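Long-range contact in translation initiation factor eIF-2B (Pyrococcus horikoshii, PDB 1VB5), which probably catalyses the exchange of GDP for GTP on initiation factor 2, as an archaeal relative of the eIF-2B regulatory subunits: residues V183-I188 with F214-E219. Residues are numbered along the deposited sequence; the frame is centred on the assembly and turned at random.
Sequences VGADMI and FYVAAE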
loop_
_atom_site.group_PDB
_atom_site.type_symbol
_atom_site.label_atom_id
_atom_site.label_comp_id
_atom_site.label_asym_id
_atom_site.label_seq_id
_atom_site.Cartn_x
_atom_site.Cartn_y
_atom_site.Cartn_z
ATOM N N VAL B 183 -6.923 -11.631 8.021
ATOM C CA VAL B 183 -5.564 -11.230 8.343
ATOM C C VAL B 183 -5.232 -11.681 9.760
ATOM O O VAL B 183 -6.124 -12.042 10.535
ATOM C CB VAL B 183 -5.382 -9.693 8.252
ATOM C CG1 VAL B 183 -5.743 -9.208 6.842
ATOM C CG2 VAL B 183 -6.246 -8.993 9.293
ATOM N N GLY B 184 -3.947 -11.679 10.090
ATOM C CA GLY B 184 -3.530 -12.076 11.419
ATOM C C GLY B 184 -3.506 -10.860 12.323
ATOM O O GLY B 184 -4.158 -9.852 12.035
ATOM N N ALA B 185 -2.750 -10.949 13.410
ATOM C CA ALA B 185 -2.634 -9.852 14.356
ATOM C C ALA B 185 -1.431 -10.051 15.263
ATOM O O ALA B 185 -1.112 -11.178 15.654
ATOM C CB ALA B 185 -3.896 -9.753 15.194
ATOM N N ASP B 186 -0.764 -8.950 15.586
ATOM C CA ASP B 186 0.387 -8.975 16.473
ATOM C C ASP B 186 -0.113 -8.646 17.876
ATOM O O ASP B 186 0.527 -8.972 18.867
ATOM C CB ASP B 186 1.424 -7.944 16.018
ATOM C CG ASP B 186 2.028 -8.292 14.674
ATOM O OD1 ASP B 186 2.898 -9.191 14.619
ATOM O OD2 ASP B 186 1.621 -7.682 13.663
ATOM N N MET B 187 -1.275 -8.007 17.947
ATOM C CA MET B 187 -1.862 -7.639 19.230
ATOM C C MET B 187 -3.308 -7.177 19.108
ATOM O O MET B 187 -3.682 -6.513 18.135
ATOM C CB MET B 187 -1.052 -6.513 19.887
ATOM C CG MET B 187 -1.648 -6.031 21.203
ATOM S SD MET B 187 -0.894 -4.552 21.905
ATOM C CE MET B 187 0.845 -5.020 21.967
ATOM N N ILE B 188 -4.120 -7.553 20.090
ATOM C CA ILE B 188 -5.505 -7.114 20.152
ATOM C C ILE B 188 -5.461 -6.270 21.422
ATOM O O ILE B 188 -5.269 -6.804 22.519
ATOM C CB ILE B 188 -6.506 -8.278 20.360
ATOM C CG1 ILE B 188 -6.423 -9.286 19.204
ATOM C CG2 ILE B 188 -7.916 -7.717 20.489
ATOM C CD1 ILE B 188 -6.723 -8.712 17.822
ATOM N N PHE B 214 -14.491 -8.543 6.981
ATOM C CA PHE B 214 -13.094 -8.495 7.406
ATOM C C PHE B 214 -12.882 -9.231 8.731
ATOM O O PHE B 214 -13.342 -8.776 9.777
ATOM C CB PHE B 214 -12.695 -7.022 7.562
ATOM C CG PHE B 214 -11.219 -6.787 7.723
ATOM C CD1 PHE B 214 -10.412 -6.568 6.611
ATOM C CD2 PHE B 214 -10.650 -6.710 8.988
ATOM C CE1 PHE B 214 -9.063 -6.265 6.759
ATOM C CE2 PHE B 214 -9.298 -6.409 9.149
ATOM C CZ PHE B 214 -8.504 -6.184 8.027
ATOM N N TYR B 215 -12.171 -10.355 8.692
ATOM C CA TYR B 215 -11.913 -11.122 9.910
ATOM C C TYR B 215 -10.453 -11.099 10.316
ATOM O O TYR B 215 -9.553 -11.079 9.469
ATOM C CB TYR B 215 -12.357 -12.579 9.748
ATOM C CG TYR B 215 -13.855 -12.781 9.769
ATOM C CD1 TYR B 215 -14.631 -12.572 8.622
ATOM C CD2 TYR B 215 -14.501 -13.181 10.941
ATOM C CE1 TYR B 215 -16.018 -12.765 8.649
ATOM C CE2 TYR B 215 -15.879 -13.370 10.979
ATOM C CZ TYR B 215 -16.631 -13.168 9.836
ATOM O OH TYR B 215 -17.991 -13.408 9.878
ATOM N N VAL B 216 -10.230 -11.114 11.622
ATOM C CA VAL B 216 -8.890 -11.107 12.181
ATOM C C VAL B 216 -8.672 -12.414 12.936
ATOM O O VAL B 216 -9.516 -12.821 13.732
ATOM C CB VAL B 216 -8.709 -9.926 13.157
ATOM C CG1 VAL B 216 -7.338 -10.009 13.833
ATOM C CG2 VAL B 216 -8.868 -8.613 12.408
ATOM N N ALA B 217 -7.555 -13.079 12.668
ATOM C CA ALA B 217 -7.244 -14.337 13.341
ATOM C C ALA B 217 -6.216 -14.061 14.426
ATOM O O ALA B 217 -5.087 -13.662 14.132
ATOM C CB ALA B 217 -6.687 -15.345 12.338
ATOM N N ALA B 218 -6.604 -14.266 15.680
ATOM C CA ALA B 218 -5.687 -14.021 16.783
ATOM C C ALA B 218 -5.923 -14.953 17.962
ATOM O O ALA B 218 -7.003 -14.964 18.546
ATOM C CB ALA B 218 -5.808 -12.576 17.244
ATOM N N GLU B 219 -4.910 -15.742 18.310
ATOM C CA GLU B 219 -5.043 -16.637 19.448
ATOM C C GLU B 219 -5.143 -15.756 20.688
ATOM O O GLU B 219 -4.685 -14.611 20.690
ATOM C CB GLU B 219 -3.829 -17.570 19.575
ATOM C CG GLU B 219 -3.711 -18.594 18.458
ATOM C CD GLU B 219 -2.915 -18.084 17.264
ATOM O OE1 GLU B 219 -2.780 -16.853 17.111
ATOM O OE2 GLU B 219 -2.431 -18.922 16.470
#
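Val183 and Val216 form a parallel beta bridge near the C-terminal ends of two neighbouring strands of the central Rossmann-like sheet. Val183 N gives a hydrogen bond to Tyr215 O at 3.1 Å, and Val183 O takes another from Ala217 N at 2.8 Å, both nearly straight. The Val183 carbonyl also receives a CA-H...O contact from Val216 CA. The backbones stay close one residue further, with Gly184 CA 3.5 Å from Ala217 O in a second contact of this kind, and diverge only from Ala185 on.

On the sheet face they share, Val183 CG2 touches both the Phe214 ring, 3.8 Å from CZ, and CG2 of Val216. The Val183 and Phe214 side chains cross at about a right angle. The ring gets there because CG of Phe214 is anti to the backbone N (chi1 -168°). Helix 200-209, part of the crossover between the two strands, covers this pair, with Thr200 on both, Leu203 on Val183 and Ala204 on Phe214.

Asp186 and Met187 form a classic beta bulge opposite Val195, and Ile188 comes back over Ala218, its CG1 3.9 Å from Ala218 CB. CG1 of Val216, anti to its own N (chi1 175°), meets Ala185 CB at 3.7 Å.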